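Local structure of putative (Helicobacter pylori, 4O8S) at residues Y37-F42 with L150-F155; M25-E30 with M121-I126; K146-F151 with A194-I199; I129-L134 with L166-R171; E44-D49 with Q98-E103. The protein is probably a nucleotidyltransferase of the AbiEii toxin family, expected to transfer a nucleotide to a substrate not yet identified. All blocks are in the same frame, centred on the assembly; numbering follows the deposited sequence.

Contact 1 (Y37-F42 with L150-F155); sequences YGLNRF and LFDLHF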
# COMPACT_ATOMS: atom_id res chain seq x y z
N TYR A 37 -0.15 -4.71 7.80
CA TYR A 37 1.16 -4.47 8.39
C TYR A 37 1.26 -3.33 9.40
O TYR A 37 2.38 -2.94 9.77
CB TYR A 37 2.20 -4.31 7.29
CG TYR A 37 2.31 -5.53 6.38
CD1 TYR A 37 2.87 -6.72 6.85
CD2 TYR A 37 1.88 -5.49 5.06
CE1 TYR A 37 2.99 -7.84 6.03
CE2 TYR A 37 1.99 -6.60 4.22
CZ TYR A 37 2.54 -7.77 4.71
OH TYR A 37 2.68 -8.87 3.89
N GLY A 38 0.13 -2.80 9.84
CA GLY A 38 0.13 -1.81 10.90
C GLY A 38 0.45 -0.37 10.51
O GLY A 38 0.87 0.44 11.35
N LEU A 39 0.25 -0.04 9.24
CA LEU A 39 0.49 1.34 8.80
C LEU A 39 -0.29 2.32 9.68
O LEU A 39 -1.48 2.10 9.95
CB LEU A 39 0.06 1.51 7.33
CG LEU A 39 0.26 2.89 6.70
CD1 LEU A 39 1.73 3.22 6.55
CD2 LEU A 39 -0.44 2.93 5.32
N ASN A 40 0.35 3.41 10.12
CA ASN A 40 -0.31 4.33 11.04
C ASN A 40 -0.88 5.59 10.37
O ASN A 40 -0.80 6.70 10.91
CB ASN A 40 0.63 4.71 12.21
CG ASN A 40 1.89 5.38 11.73
OD1 ASN A 40 2.36 5.13 10.61
ND2 ASN A 40 2.45 6.25 12.57
N ARG A 41 -1.46 5.41 9.19
CA ARG A 41 -2.31 6.43 8.58
C ARG A 41 -3.41 5.62 7.93
O ARG A 41 -3.23 4.42 7.69
CB ARG A 41 -1.55 7.24 7.53
CG ARG A 41 -1.14 6.44 6.28
CD ARG A 41 -0.62 7.36 5.18
NE ARG A 41 -0.24 6.63 3.96
CZ ARG A 41 -1.12 6.25 3.03
NH1 ARG A 41 -2.41 6.54 3.20
NH2 ARG A 41 -0.72 5.59 1.94
N PHE A 42 -4.56 6.24 7.69
CA PHE A 42 -5.66 5.56 7.03
C PHE A 42 -5.38 5.38 5.54
O PHE A 42 -4.53 6.09 4.97
CB PHE A 42 -6.95 6.37 7.22
CG PHE A 42 -8.21 5.58 6.99
CD1 PHE A 42 -8.40 4.36 7.64
CD2 PHE A 42 -9.21 6.06 6.15
CE1 PHE A 42 -9.58 3.62 7.44
CE2 PHE A 42 -10.38 5.33 5.95
CZ PHE A 42 -10.56 4.11 6.60
N LEU A 150 6.23 8.95 0.55
CA LEU A 150 7.26 9.27 1.53
C LEU A 150 6.89 8.74 2.91
O LEU A 150 7.71 8.10 3.57
CB LEU A 150 7.47 10.79 1.60
CG LEU A 150 8.53 11.23 2.60
CD1 LEU A 150 9.87 10.55 2.33
CD2 LEU A 150 8.70 12.74 2.56
N PHE A 151 5.65 9.00 3.33
CA PHE A 151 5.16 8.51 4.61
C PHE A 151 5.35 7.00 4.70
O PHE A 151 5.86 6.46 5.69
CB PHE A 151 3.67 8.82 4.73
CG PHE A 151 3.09 8.46 6.08
CD1 PHE A 151 2.71 7.14 6.36
CD2 PHE A 151 2.91 9.43 7.06
CE1 PHE A 151 2.17 6.80 7.61
CE2 PHE A 151 2.38 9.11 8.31
CZ PHE A 151 2.00 7.79 8.59
N ASP A 152 4.89 6.31 3.66
CA ASP A 152 4.91 4.86 3.67
C ASP A 152 6.31 4.29 3.64
O ASP A 152 6.60 3.33 4.37
CB ASP A 152 4.08 4.30 2.52
CG ASP A 152 2.64 4.77 2.57
OD1 ASP A 152 2.19 5.19 3.65
OD2 ASP A 152 1.95 4.71 1.52
N LEU A 153 7.18 4.87 2.81
CA LEU A 153 8.56 4.39 2.73
C LEU A 153 9.30 4.62 4.05
O LEU A 153 10.12 3.80 4.46
CB LEU A 153 9.32 5.04 1.57
CG LEU A 153 9.05 4.39 0.20
CD1 LEU A 153 9.79 5.15 -0.90
CD2 LEU A 153 9.48 2.93 0.23
N HIS A 154 9.00 5.74 4.71
CA HIS A 154 9.55 6.04 6.02
C HIS A 154 9.05 5.01 7.04
O HIS A 154 9.84 4.47 7.81
CB HIS A 154 9.16 7.46 6.43
CG HIS A 154 9.48 7.80 7.85
ND1 HIS A 154 8.62 7.52 8.90
CD2 HIS A 154 10.56 8.41 8.40
CE1 HIS A 154 9.17 7.93 10.03
NE2 HIS A 154 10.34 8.47 9.75
N PHE A 155 7.75 4.72 7.00
CA PHE A 155 7.15 3.70 7.87
C PHE A 155 7.83 2.36 7.66
O PHE A 155 8.11 1.61 8.63
CB PHE A 155 5.66 3.56 7.54
CG PHE A 155 5.01 2.36 8.16
CD1 PHE A 155 4.56 2.40 9.48
CD2 PHE A 155 4.86 1.17 7.44
CE1 PHE A 155 3.98 1.30 10.07
CE2 PHE A 155 4.29 0.04 8.04
CZ PHE A 155 3.83 0.11 9.35
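The loop carrying L39 and R41 runs beside helix 147-159, with the CA atoms of L39 and F155 7.1 Å apart and those of R41 and F151 8.7 Å apart. It links helix 29-36 to strand 46-50 of the nucleotidyltransferase fold, and here it packs on the helical half of the protein. The polar centre is a side-on, two-pronged salt bridge: R41 NE donates a hydrogen bond to D152 OD1 at 2.8 Å, and R41 NH2 donates one to D152 OD2, also at 2.8 Å. Both oxygens use their syn lone pairs, and guanidinium and carboxylate lie only 17° from coplanar. The acid has a second partner in K133 and the arginine one in E30, so this buried pair belongs to a larger charge network. The R41 chain, extended from CG to NE, slides past F151 and lays CD over one face of its ring, 3.9 Å from the centroid. L39 touches both phenylalanines. Its CA sits over a face of F155 in a CH-pi contact, while CD1 reaches F155 CG at 3.8 Å and meets F151 at the ring edge, a reach that comes from CG standing anti to the backbone N (chi1 -179°). On either side of G38 in the sequence, N40 OD1 comes obliquely to F151, 3.4 Å from CZ, and Y37 O meets the edge of the F155 ring, 3.4 Å from CZ.

Contact 2 (M25-E30 with M121-I126); sequences MVLKGE and MRIAKI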
# COMPACT_ATOMS: atom_id res chain seq x y z
N MSE A 25 -6.78 -13.63 -5.73
CA MSE A 25 -6.59 -12.18 -5.52
C MSE A 25 -5.59 -11.88 -4.40
O MSE A 25 -5.70 -12.43 -3.31
CB MSE A 25 -7.93 -11.54 -5.15
CG MSE A 25 -8.96 -11.64 -6.24
SE MSE A 25 -8.82 -10.08 -7.47
CE MSE A 25 -9.90 -8.80 -6.50
N VAL A 26 -4.63 -10.99 -4.66
CA VAL A 26 -3.64 -10.59 -3.67
C VAL A 26 -3.71 -9.07 -3.47
O VAL A 26 -3.47 -8.30 -4.42
CB VAL A 26 -2.22 -10.92 -4.15
CG1 VAL A 26 -1.17 -10.60 -3.04
CG2 VAL A 26 -2.14 -12.39 -4.61
N LEU A 27 -4.04 -8.65 -2.25
CA LEU A 27 -4.06 -7.22 -1.89
C LEU A 27 -2.64 -6.68 -1.85
O LEU A 27 -1.74 -7.32 -1.29
CB LEU A 27 -4.71 -7.02 -0.52
CG LEU A 27 -5.04 -5.61 0.00
CD1 LEU A 27 -6.21 -5.00 -0.77
CD2 LEU A 27 -5.34 -5.66 1.52
N LYS A 28 -2.43 -5.51 -2.45
CA LYS A 28 -1.12 -4.90 -2.46
C LYS A 28 -1.22 -3.43 -2.08
O LYS A 28 -2.26 -2.97 -1.61
CB LYS A 28 -0.46 -5.03 -3.84
CG LYS A 28 -1.31 -4.39 -4.95
CD LYS A 28 -0.60 -4.48 -6.31
CE LYS A 28 -1.50 -3.87 -7.40
NZ LYS A 28 -0.85 -3.93 -8.74
N GLY A 29 -0.12 -2.72 -2.25
CA GLY A 29 -0.06 -1.29 -2.04
C GLY A 29 -0.43 -0.81 -0.66
O GLY A 29 -0.19 -1.49 0.36
N GLU A 30 -1.03 0.37 -0.64
CA GLU A 30 -1.21 1.11 0.60
C GLU A 30 -2.14 0.44 1.58
O GLU A 30 -1.88 0.40 2.78
CB GLU A 30 -1.67 2.54 0.28
CG GLU A 30 -0.53 3.27 -0.42
CD GLU A 30 -0.97 4.54 -1.11
OE1 GLU A 30 -2.09 5.05 -0.84
OE2 GLU A 30 -0.16 5.05 -1.93
N MSE A 121 -6.37 -12.84 5.27
CA MSE A 121 -6.34 -12.04 4.03
C MSE A 121 -5.08 -12.29 3.24
O MSE A 121 -3.98 -12.26 3.80
CB MSE A 121 -6.42 -10.56 4.38
CG MSE A 121 -7.68 -10.17 5.11
SE MSE A 121 -7.66 -8.23 5.59
CE MSE A 121 -6.46 -8.32 7.14
N ARG A 122 -5.23 -12.54 1.94
CA ARG A 122 -4.10 -12.72 1.03
C ARG A 122 -3.50 -11.35 0.68
O ARG A 122 -4.18 -10.47 0.13
CB ARG A 122 -4.54 -13.44 -0.24
CG ARG A 122 -5.01 -14.89 -0.02
CD ARG A 122 -5.69 -15.47 -1.27
NE ARG A 122 -4.97 -15.19 -2.51
CZ ARG A 122 -3.93 -15.90 -2.95
NH1 ARG A 122 -3.47 -16.92 -2.24
NH2 ARG A 122 -3.33 -15.58 -4.10
N ILE A 123 -2.23 -11.16 1.02
CA ILE A 123 -1.61 -9.85 0.93
C ILE A 123 -0.20 -10.01 0.38
O ILE A 123 0.46 -11.03 0.63
CB ILE A 123 -1.56 -9.18 2.34
CG1 ILE A 123 -2.98 -8.97 2.88
CG2 ILE A 123 -0.87 -7.84 2.31
CD1 ILE A 123 -3.04 -8.03 4.10
N ALA A 124 0.27 -9.01 -0.37
CA ALA A 124 1.61 -9.04 -0.96
C ALA A 124 2.67 -9.00 0.14
O ALA A 124 2.44 -8.39 1.21
CB ALA A 124 1.81 -7.84 -1.89
N LYS A 125 3.84 -9.57 -0.12
CA LYS A 125 4.94 -9.48 0.84
C LYS A 125 5.51 -8.07 0.89
O LYS A 125 5.43 -7.31 -0.09
CB LYS A 125 6.07 -10.46 0.50
CG LYS A 125 5.65 -11.93 0.56
CD LYS A 125 6.80 -12.83 0.11
CE LYS A 125 6.50 -14.30 0.43
NZ LYS A 125 7.63 -15.20 0.00
N ILE A 126 6.10 -7.74 2.03
CA ILE A 126 6.62 -6.40 2.28
C ILE A 126 7.61 -5.97 1.21
O ILE A 126 7.59 -4.80 0.75
CB ILE A 126 7.32 -6.31 3.67
CG1 ILE A 126 6.30 -6.39 4.80
CG2 ILE A 126 8.11 -5.01 3.79
CD1 ILE A 126 5.51 -5.12 4.94
O HOH W 1 -6.62 -10.64 -1.24
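R122 starts the contact by reaching back along strand 26-27, which touches the 115-118/121-124 hairpin through a single beta bridge, L27 to I123. Its chain bends at chi3 (45°) and brings NE to M25 O at 3.0 Å, a bond that comes from above the carbonyl plane. The other guanidinium nitrogens are held outside the pair, NH1 by E112 in a salt bridge and NH2 by P24 O, while V26 CG2 rests against NH2. The carbonyl of R122 takes the L27 N-H at 3.0 Å, and a water donates to both R122 O and M25 O, adding a water bridge between the two segments. Next, I123 lies side by side with L27, both side chains pointing the same way, I123 CD1 4.2 Å from L27 CD2. At A124 the bridge closes: L27 O is gripped by A124 N at 2.8 Å, nearly in line with the carbonyl, and also receives the weaker CA-H of I123. V26 packs over this closure, its CG1 3.4 Å from A124 N.

Contact 3 (K146-F151 with A194-I199); sequences KARDLF and ALLNQI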
# COMPACT_ATOMS: atom_id res chain seq x y z
N LYS A 146 3.44 12.07 -4.73
CA LYS A 146 2.40 11.96 -3.71
C LYS A 146 3.06 11.70 -2.37
O LYS A 146 3.85 10.76 -2.22
CB LYS A 146 1.42 10.83 -4.06
CG LYS A 146 0.49 11.15 -5.25
CD LYS A 146 -0.41 12.36 -4.95
CE LYS A 146 -1.37 12.65 -6.11
NZ LYS A 146 -2.31 13.76 -5.75
N ALA A 147 2.75 12.55 -1.40
CA ALA A 147 3.45 12.51 -0.12
C ALA A 147 3.28 11.17 0.61
O ALA A 147 4.13 10.79 1.43
CB ALA A 147 2.98 13.66 0.74
N ARG A 148 2.20 10.46 0.31
CA ARG A 148 1.96 9.14 0.88
C ARG A 148 3.11 8.20 0.61
O ARG A 148 3.40 7.33 1.44
CB ARG A 148 0.68 8.54 0.32
CG ARG A 148 -0.56 9.20 0.85
CD ARG A 148 -1.80 8.89 -0.00
NE ARG A 148 -2.88 9.81 0.33
CZ ARG A 148 -4.15 9.68 -0.07
NH1 ARG A 148 -4.53 8.64 -0.82
NH2 ARG A 148 -5.04 10.59 0.29
N ASP A 149 3.77 8.36 -0.54
CA ASP A 149 4.90 7.50 -0.86
C ASP A 149 6.03 7.70 0.15
O ASP A 149 6.70 6.75 0.57
CB ASP A 149 5.39 7.78 -2.28
CG ASP A 149 4.37 7.40 -3.34
OD1 ASP A 149 3.48 6.57 -3.04
OD2 ASP A 149 4.46 7.94 -4.48
N LEU A 150 6.23 8.95 0.55
CA LEU A 150 7.26 9.27 1.53
C LEU A 150 6.89 8.74 2.91
O LEU A 150 7.71 8.10 3.57
CB LEU A 150 7.47 10.79 1.60
CG LEU A 150 8.53 11.23 2.60
CD1 LEU A 150 9.87 10.55 2.33
CD2 LEU A 150 8.70 12.74 2.56
N PHE A 151 5.65 9.00 3.33
CA PHE A 151 5.16 8.51 4.61
C PHE A 151 5.35 7.00 4.70
O PHE A 151 5.86 6.46 5.69
CB PHE A 151 3.67 8.82 4.73
CG PHE A 151 3.09 8.46 6.08
CD1 PHE A 151 2.71 7.14 6.36
CD2 PHE A 151 2.91 9.43 7.06
CE1 PHE A 151 2.17 6.80 7.61
CE2 PHE A 151 2.38 9.11 8.31
CZ PHE A 151 2.00 7.79 8.59
N ALA A 194 -5.65 15.17 3.32
CA ALA A 194 -6.34 15.01 4.61
C ALA A 194 -5.97 13.72 5.35
O ALA A 194 -6.27 13.58 6.54
CB ALA A 194 -7.85 15.08 4.42
N LEU A 195 -5.34 12.78 4.66
CA LEU A 195 -4.87 11.55 5.31
C LEU A 195 -3.50 11.77 5.99
O LEU A 195 -3.05 10.94 6.79
CB LEU A 195 -4.82 10.38 4.31
CG LEU A 195 -6.16 9.98 3.67
CD1 LEU A 195 -6.08 8.63 2.96
CD2 LEU A 195 -7.29 9.97 4.68
N LEU A 196 -2.88 12.91 5.71
CA LEU A 196 -1.52 13.21 6.18
C LEU A 196 -1.40 14.51 6.97
O LEU A 196 -0.58 14.60 7.89
CB LEU A 196 -0.55 13.28 5.00
CG LEU A 196 -0.42 12.08 4.07
CD1 LEU A 196 0.46 12.44 2.88
CD2 LEU A 196 0.13 10.87 4.82
N ASN A 197 -2.17 15.52 6.58
CA ASN A 197 -1.92 16.88 7.04
C ASN A 197 -2.00 17.09 8.56
O ASN A 197 -1.41 18.04 9.07
CB ASN A 197 -2.77 17.92 6.27
CG ASN A 197 -4.27 17.64 6.34
OD1 ASN A 197 -4.76 17.01 7.28
ND2 ASN A 197 -5.01 18.13 5.34
N GLN A 198 -2.70 16.21 9.26
CA GLN A 198 -2.80 16.33 10.72
C GLN A 198 -1.81 15.43 11.47
O GLN A 198 -1.69 15.53 12.69
CB GLN A 198 -4.22 16.04 11.20
CG GLN A 198 -5.27 17.01 10.67
CD GLN A 198 -4.90 18.46 10.94
OE1 GLN A 198 -4.52 19.20 10.02
NE2 GLN A 198 -5.00 18.87 12.20
N ILE A 199 -1.10 14.55 10.76
CA ILE A 199 -0.23 13.59 11.45
C ILE A 199 1.24 13.59 11.02
O ILE A 199 2.10 13.02 11.71
CB ILE A 199 -0.78 12.15 11.32
CG1 ILE A 199 -0.88 11.74 9.85
CG2 ILE A 199 -2.12 12.03 12.01
CD1 ILE A 199 -1.18 10.25 9.64
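R148 NE is in a salt bridge with D193, the residue just before 194-199, and this holds the guanidinium where L195 can lie on it. The chain of R148 runs extended from CG to NE, and L195 CD1 sits over one face of the flat group, nearest to NH2 at 3.5 Å. No hydrogen bond joins the two segments themselves; the rest is apolar packing between the start of helix 147-159 and the loop leading to helix 202-231. L196 is the central wedge. One branch, CD1, presses on A147 CB at 3.5 Å and lies against the backbone N of R148, while the other, CD2, lies obliquely to F151, 3.8 Å from its CD2. The I199 side chain crosses that of F151 at about a right angle, its CD1 4.0 Å from F151 CE2, at the more exposed end. The contact thus rests on apolar fit, and the salt bridge to D193 probably sets the orientation of the guanidinium under L195.

Contact 4 (I129-L134 with L166-R171); sequences IIDNKL and LDLASR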
# COMPACT_ATOMS: atom_id res chain seq x y z
N ILE A 129 5.90 -4.69 -1.78
CA ILE A 129 5.34 -3.37 -1.53
C ILE A 129 6.42 -2.28 -1.60
O ILE A 129 6.20 -1.22 -2.20
CB ILE A 129 4.57 -3.32 -0.20
CG1 ILE A 129 3.44 -4.36 -0.25
CG2 ILE A 129 4.03 -1.91 0.04
CD1 ILE A 129 2.82 -4.71 1.11
N ILE A 130 7.58 -2.54 -1.00
CA ILE A 130 8.69 -1.59 -1.04
C ILE A 130 9.10 -1.31 -2.49
O ILE A 130 9.25 -0.16 -2.90
CB ILE A 130 9.94 -2.15 -0.29
CG1 ILE A 130 9.63 -2.38 1.20
CG2 ILE A 130 11.10 -1.17 -0.40
CD1 ILE A 130 10.78 -2.99 1.96
N ASP A 131 9.31 -2.39 -3.24
CA ASP A 131 9.74 -2.34 -4.64
C ASP A 131 8.77 -1.49 -5.47
O ASP A 131 9.18 -0.58 -6.21
CB ASP A 131 9.84 -3.77 -5.18
CG ASP A 131 10.47 -3.86 -6.57
OD1 ASP A 131 11.30 -3.00 -6.95
OD2 ASP A 131 10.14 -4.83 -7.28
N ASN A 132 7.48 -1.75 -5.32
CA ASN A 132 6.47 -0.98 -6.03
C ASN A 132 6.37 0.48 -5.57
O ASN A 132 6.04 1.35 -6.37
CB ASN A 132 5.11 -1.65 -5.93
CG ASN A 132 5.07 -2.99 -6.65
OD1 ASN A 132 5.96 -3.29 -7.44
ND2 ASN A 132 4.03 -3.78 -6.39
N LYS A 133 6.65 0.75 -4.30
CA LYS A 133 6.63 2.14 -3.83
C LYS A 133 7.79 2.92 -4.45
O LYS A 133 7.62 4.06 -4.89
CB LYS A 133 6.72 2.20 -2.30
CG LYS A 133 5.38 2.13 -1.60
CD LYS A 133 4.71 3.49 -1.63
CE LYS A 133 3.27 3.41 -1.15
NZ LYS A 133 2.65 4.77 -1.07
N LEU A 134 8.96 2.30 -4.50
CA LEU A 134 10.12 2.97 -5.07
C LEU A 134 9.96 3.23 -6.56
O LEU A 134 10.34 4.30 -7.05
CB LEU A 134 11.39 2.17 -4.79
CG LEU A 134 11.83 2.24 -3.32
CD1 LEU A 134 12.87 1.18 -3.00
CD2 LEU A 134 12.36 3.63 -3.00
N LEU A 166 20.06 -5.18 -0.48
CA LEU A 166 20.99 -4.17 -1.00
C LEU A 166 20.39 -3.31 -2.09
O LEU A 166 20.59 -2.09 -2.11
CB LEU A 166 22.28 -4.81 -1.53
CG LEU A 166 23.40 -4.99 -0.50
CD1 LEU A 166 24.56 -5.82 -1.07
CD2 LEU A 166 23.89 -3.64 -0.02
N ASP A 167 19.65 -3.93 -2.99
CA ASP A 167 19.07 -3.21 -4.11
C ASP A 167 18.00 -2.23 -3.64
O ASP A 167 17.99 -1.06 -4.05
CB ASP A 167 18.50 -4.18 -5.15
CG ASP A 167 17.71 -3.47 -6.25
OD1 ASP A 167 18.36 -2.94 -7.19
OD2 ASP A 167 16.45 -3.43 -6.17
N LEU A 168 17.10 -2.69 -2.78
CA LEU A 168 16.03 -1.83 -2.26
C LEU A 168 16.62 -0.69 -1.43
O LEU A 168 16.21 0.46 -1.57
CB LEU A 168 15.05 -2.64 -1.42
CG LEU A 168 14.23 -3.70 -2.16
CD1 LEU A 168 13.38 -4.49 -1.18
CD2 LEU A 168 13.36 -3.05 -3.23
N ALA A 169 17.58 -1.04 -0.56
CA ALA A 169 18.24 -0.05 0.30
C ALA A 169 18.97 0.98 -0.53
O ALA A 169 18.91 2.19 -0.25
CB ALA A 169 19.21 -0.73 1.26
N SER A 170 19.67 0.52 -1.57
CA SER A 170 20.43 1.43 -2.41
C SER A 170 19.50 2.43 -3.08
O SER A 170 19.80 3.63 -3.13
CB SER A 170 21.24 0.66 -3.46
OG SER A 170 21.93 1.58 -4.30
N ARG A 171 18.37 1.94 -3.58
CA ARG A 171 17.39 2.81 -4.23
C ARG A 171 16.75 3.77 -3.22
O ARG A 171 16.49 4.93 -3.53
CB ARG A 171 16.31 1.97 -4.93
CG ARG A 171 16.87 1.05 -6.04
CD ARG A 171 15.89 -0.09 -6.37
NE ARG A 171 14.64 0.40 -6.96
CZ ARG A 171 13.53 -0.33 -7.06
NH1 ARG A 171 13.49 -1.57 -6.59
NH2 ARG A 171 12.44 0.20 -7.61
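A bend at chi3 (66°) turns the guanidinium of R171 back toward D131, whose carboxylate is swung out by a CG anti to the backbone N (chi1 -172°). The two residues close a helix-helix packing in which 129-134 and 166-171 run in roughly the same direction, their axes 34° apart and 10.5 Å at closest approach. R171 NH1 donates to D131 OD1 at 2.6 Å in an almost straight bond that lies in the guanidinium plane and meets the oxygen nearly head-on; the carboxylate itself is turned close to perpendicular to that plane. The same nitrogen has D167 OD2 at 3.5 Å, one turn earlier on its own helix, and NE makes a salt bridge with D139. The arginine would be expected to offset the repulsion among the nearby carboxylates. Beneath this partly exposed network the packing is apolar. L168 pushes both methyls toward I130 CG2, and its CD2 also rests on the backbone of D131, 3.9 Å from CA. L134 fills the next position: CD1 lies by L168 O and approaches R171 CB at 4.0 Å. L134 CB lies over one face of the R171 guanidinium, 3.6 Å from NH2.

Contact 5 (E44-D49 with Q98-E103); sequences EDLDFD and QTLKLE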
# COMPACT_ATOMS: atom_id res chain seq x y z
N GLU A 44 -7.75 4.24 1.80
CA GLU A 44 -9.15 4.11 1.39
C GLU A 44 -9.41 3.29 0.12
O GLU A 44 -10.56 2.94 -0.14
CB GLU A 44 -9.81 5.49 1.21
CG GLU A 44 -9.34 6.57 2.17
CD GLU A 44 -9.74 7.97 1.70
OE1 GLU A 44 -9.21 8.44 0.66
OE2 GLU A 44 -10.59 8.61 2.37
N ASP A 45 -8.39 3.04 -0.70
CA ASP A 45 -8.59 2.30 -1.95
C ASP A 45 -8.18 0.83 -1.82
O ASP A 45 -7.30 0.51 -1.01
CB ASP A 45 -7.79 2.95 -3.09
CG ASP A 45 -8.19 4.41 -3.33
OD1 ASP A 45 -9.37 4.76 -3.06
OD2 ASP A 45 -7.32 5.20 -3.79
N LEU A 46 -8.78 -0.07 -2.60
CA LEU A 46 -8.32 -1.46 -2.60
C LEU A 46 -7.63 -1.76 -3.93
O LEU A 46 -8.19 -1.48 -5.02
CB LEU A 46 -9.48 -2.43 -2.37
CG LEU A 46 -10.15 -2.49 -1.00
CD1 LEU A 46 -11.32 -3.45 -1.06
CD2 LEU A 46 -9.16 -2.94 0.07
N ASP A 47 -6.42 -2.31 -3.86
CA ASP A 47 -5.65 -2.63 -5.06
C ASP A 47 -5.17 -4.08 -4.98
O ASP A 47 -4.57 -4.49 -3.97
CB ASP A 47 -4.46 -1.67 -5.18
CG ASP A 47 -3.98 -1.50 -6.62
OD1 ASP A 47 -4.69 -1.94 -7.57
OD2 ASP A 47 -2.91 -0.88 -6.82
N PHE A 48 -5.42 -4.84 -6.04
CA PHE A 48 -5.07 -6.26 -6.07
C PHE A 48 -4.25 -6.64 -7.28
O PHE A 48 -4.28 -5.94 -8.32
CB PHE A 48 -6.33 -7.12 -6.12
CG PHE A 48 -7.24 -6.97 -4.94
CD1 PHE A 48 -8.24 -6.00 -4.94
CD2 PHE A 48 -7.15 -7.83 -3.85
CE1 PHE A 48 -9.13 -5.87 -3.85
CE2 PHE A 48 -8.01 -7.72 -2.77
CZ PHE A 48 -9.00 -6.73 -2.76
N ASP A 49 -3.51 -7.74 -7.15
CA ASP A 49 -2.98 -8.46 -8.31
C ASP A 49 -3.76 -9.76 -8.36
O ASP A 49 -4.19 -10.26 -7.32
CB ASP A 49 -1.50 -8.82 -8.16
CG ASP A 49 -0.59 -7.66 -8.38
OD1 ASP A 49 -0.94 -6.73 -9.16
OD2 ASP A 49 0.50 -7.66 -7.76
N GLN A 98 -21.08 6.90 -0.34
CA GLN A 98 -19.62 6.90 -0.30
C GLN A 98 -19.13 6.03 -1.44
O GLN A 98 -19.89 5.22 -1.99
CB GLN A 98 -19.13 6.30 1.02
CG GLN A 98 -19.67 6.99 2.28
CD GLN A 98 -19.48 8.49 2.25
OE1 GLN A 98 -20.44 9.25 2.35
NE2 GLN A 98 -18.23 8.92 2.12
N THR A 99 -17.86 6.19 -1.78
CA THR A 99 -17.26 5.40 -2.85
C THR A 99 -16.04 4.62 -2.34
O THR A 99 -15.15 5.19 -1.70
CB THR A 99 -16.84 6.30 -4.03
OG1 THR A 99 -18.01 6.94 -4.58
CG2 THR A 99 -16.16 5.46 -5.13
N LEU A 100 -16.01 3.32 -2.64
CA LEU A 100 -14.81 2.50 -2.48
C LEU A 100 -14.26 2.16 -3.86
O LEU A 100 -14.94 1.51 -4.66
CB LEU A 100 -15.11 1.21 -1.72
CG LEU A 100 -13.97 0.18 -1.69
CD1 LEU A 100 -12.74 0.81 -1.05
CD2 LEU A 100 -14.37 -1.06 -0.91
N LYS A 101 -13.04 2.62 -4.14
CA LYS A 101 -12.39 2.28 -5.40
C LYS A 101 -11.68 0.93 -5.28
O LYS A 101 -10.92 0.69 -4.34
CB LYS A 101 -11.39 3.37 -5.83
CG LYS A 101 -10.60 2.96 -7.09
CD LYS A 101 -9.97 4.15 -7.83
CE LYS A 101 -8.84 4.81 -7.05
NZ LYS A 101 -8.16 5.86 -7.88
N LEU A 102 -11.94 0.04 -6.24
CA LEU A 102 -11.33 -1.29 -6.23
C LEU A 102 -10.67 -1.51 -7.58
O LEU A 102 -11.34 -1.47 -8.62
CB LEU A 102 -12.38 -2.36 -5.96
CG LEU A 102 -11.94 -3.76 -5.53
CD1 LEU A 102 -13.12 -4.48 -4.91
CD2 LEU A 102 -11.42 -4.57 -6.71
N GLU A 103 -9.37 -1.73 -7.57
CA GLU A 103 -8.62 -1.95 -8.80
C GLU A 103 -7.90 -3.29 -8.81
O GLU A 103 -7.38 -3.75 -7.77
CB GLU A 103 -7.61 -0.84 -9.01
CG GLU A 103 -8.22 0.50 -9.38
CD GLU A 103 -7.27 1.31 -10.24
OE1 GLU A 103 -6.49 0.69 -11.02
OE2 GLU A 103 -7.29 2.56 -10.12
O HOH W 2 -11.74 4.34 -2.29
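L46 and L102 pair on the close-packed side of two parallel strands, 46-49 and 98-103, in the mixed sheet of the nucleotidyltransferase fold, running 12° apart. Three bonds zip the backbones together: L46 N to K101 O at 2.9 Å, E103 N to L46 O at 2.8 Å, and F48 N to E103 O at 2.8 Å. On the face that carries L46, L100 and L102, L46 CD1 touches L100 CD2 at 3.9 Å, and L102 CD2 comes obliquely to the F48 ring. Helix 4-19 covers this face, V17 lying on L46 and I16 on L100. D45, K101, D47 and E103 line the looser polar side, with D45 and D47 spaced as in the acidic signature of this superfamily, consistent with a place at the active site. D45 lies across K101, OD2 3.6 Å from CE, while NZ stays beyond salt-bridge range. E103 turns its carboxylate to R84. Where the strands part, a water takes the K101 N-H at 2.8 Å and donates to E44 O and D45 OD1.

Contact 5 and strand 26-27 of contact 2 share the mixed sheet, the backbone N atoms of V26 and K28 hydrogen-bonding to the carbonyls of D49 and D47; strand 121-124 belongs to a small two-stranded one. Contacts 3 and 4 lie among the helices, and contact 1 joins the loop before strand 46-50 to helix 147-159. Contacts 1 and 3, centres about 9 Å apart, share L150 and F151; the centres of contacts 4 and 5 are about 24 Å apart, on opposite sides of the chain's centre. Along the chain contact 5 falls between the segments of contacts 1 and 2. K133, on helix 126-139, bridges to D152, D149 and E30, which probably couples the sheet to the helices.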